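Thioesterase (Pseudomonas aeruginosa, PDB 3QY3) probably hydrolyses fatty acyl-CoA thioesters, as a member of the hotdog-fold thioesterases. Local coordinates at residues E65-D70 / D149-A154. Residues are numbered along the deposited sequence; the frame is centred on the assembly and turned at random. Where two conformers were deposited one is given.
Sequences ETLGID and DSIRAA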
# COMPACT_ATOMS: atom_id res chain seq x y z
N GLU A 65 1.06 14.47 16.79
CA GLU A 65 1.38 15.80 16.24
C GLU A 65 0.80 16.89 17.13
O GLU A 65 1.49 17.91 17.40
CB GLU A 65 0.91 16.00 14.78
CG GLU A 65 1.14 17.44 14.28
CD GLU A 65 0.45 17.76 12.95
OE1 GLU A 65 -0.21 16.86 12.36
OE2 GLU A 65 0.58 18.92 12.49
N THR A 66 -0.43 16.69 17.64
CA THR A 66 -1.04 17.73 18.46
C THR A 66 -0.23 17.98 19.71
O THR A 66 -0.29 19.08 20.27
CB THR A 66 -2.51 17.47 18.90
OG1 THR A 66 -2.54 16.43 19.87
CG2 THR A 66 -3.39 17.18 17.72
N LEU A 67 0.51 16.96 20.14
CA LEU A 67 1.38 16.99 21.30
C LEU A 67 2.85 17.28 21.01
O LEU A 67 3.68 17.19 21.93
CB LEU A 67 1.29 15.68 22.05
CG LEU A 67 -0.08 15.29 22.57
CD1 LEU A 67 0.01 13.98 23.29
CD2 LEU A 67 -0.63 16.40 23.49
N GLY A 68 3.16 17.65 19.77
CA GLY A 68 4.54 17.95 19.38
C GLY A 68 5.49 16.77 19.45
O GLY A 68 6.71 16.97 19.55
N ILE A 69 4.94 15.55 19.41
CA ILE A 69 5.69 14.30 19.19
C ILE A 69 5.72 14.11 17.66
O ILE A 69 4.70 13.80 17.04
CB ILE A 69 4.96 13.08 19.87
CG1 ILE A 69 5.07 13.17 21.38
CG2 ILE A 69 5.51 11.76 19.39
CD1 ILE A 69 3.94 12.50 22.11
N ASP A 70 6.85 14.39 17.01
CA ASP A 70 6.78 14.52 15.55
C ASP A 70 7.24 13.30 14.74
O ASP A 70 6.99 13.23 13.51
CB ASP A 70 7.43 15.83 15.07
CG ASP A 70 6.59 17.07 15.40
OD1 ASP A 70 5.31 17.01 15.38
OD2 ASP A 70 7.22 18.13 15.66
N ASP A 149 5.58 14.14 29.47
CA ASP A 149 4.73 14.84 30.41
C ASP A 149 3.37 15.15 29.83
O ASP A 149 2.37 15.11 30.52
CB ASP A 149 5.41 16.15 30.82
CG ASP A 149 6.69 15.92 31.59
OD1 ASP A 149 6.78 14.81 32.21
OD2 ASP A 149 7.58 16.86 31.60
N SER A 150 3.35 15.50 28.55
CA SER A 150 2.12 15.90 27.88
C SER A 150 1.03 14.80 27.95
O SER A 150 -0.15 15.09 28.22
CB SER A 150 2.43 16.25 26.41
OG SER A 150 2.98 15.14 25.74
N ILE A 151 1.44 13.56 27.78
CA ILE A 151 0.52 12.44 27.83
C ILE A 151 0.10 12.12 29.25
O ILE A 151 -1.09 11.96 29.52
CB ILE A 151 1.11 11.21 27.11
CG1 ILE A 151 1.17 11.53 25.62
CG2 ILE A 151 0.27 9.94 27.38
CD1 ILE A 151 2.06 10.67 24.87
N ARG A 152 1.05 12.13 30.18
CA ARG A 152 0.70 12.00 31.58
C ARG A 152 -0.28 13.11 31.95
O ARG A 152 -1.32 12.81 32.54
CB ARG A 152 1.96 12.01 32.45
CG ARG A 152 2.85 10.77 32.22
CD ARG A 152 4.14 10.81 33.03
NE ARG A 152 4.73 9.48 33.22
CZ ARG A 152 6.03 9.23 33.46
NH1 ARG A 152 6.92 10.23 33.55
NH2 ARG A 152 6.44 7.97 33.62
N ALA A 153 0.01 14.35 31.56
CA ALA A 153 -0.90 15.49 31.83
C ALA A 153 -2.30 15.30 31.22
O ALA A 153 -3.33 15.63 31.85
CB ALA A 153 -0.29 16.77 31.33
N ALA A 154 -2.33 14.80 29.99
CA ALA A 154 -3.59 14.64 29.27
C ALA A 154 -4.45 13.61 30.00
O ALA A 154 -5.60 13.88 30.39
CB ALA A 154 -3.30 14.22 27.87
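Leu-67 and Ser-150 bring the two backbones closest, with their CA atoms 6.7 Å apart. At Leu-67 the chain departs from helical backbone angles, just after helix 51-66, which ends in a Schellman motif: Gly-68, at phi 65°, is the C-prime residue, its N bonds to Glu-65 O at 2.9 Å, and Ile-69 N reaches back to Phe-64 O. This reversal leaves Leu-67 and Ile-69 both with CB directed at segment 149-154, which is helical throughout, with i+4 to i bonds from Ala-153 N to Asp-149 O (2.7 Å) and Ala-154 N to Ser-150 O (2.8 Å).

Two methyl-to-aliphatic contacts carry the packing. Leu-67 CD1 meets Ile-151 CG1 at 3.6 Å, and the same methyl lies 4.0 Å from Ser-150 OG. The second contact is between Ile-69 CD1 and Ile-151 CD1, at 3.8 Å: the end of Ile-69 points at the terminal methyl of Ile-151, whose own last bond is turned aside. Ile-151 crosses both partners at about a right angle. Its CB does not face the turn; with CG1 placed anti to the carbonyl carbon (chi1 -68°), CD1 still arrives at Ile-69. The interface is small, 167 Å² summed over both sides, and Ile-151 is its buried member.

Ile-151 also rests on Trp-63 and Ile-69 on Phe-64, so the apolar packing continues onto helix 51-66, the long helix of the hotdog fold. The contact joins the C-terminal end of that helix to helix 149-155, which follows strand 143-144, a short strand paired antiparallel with 128-138.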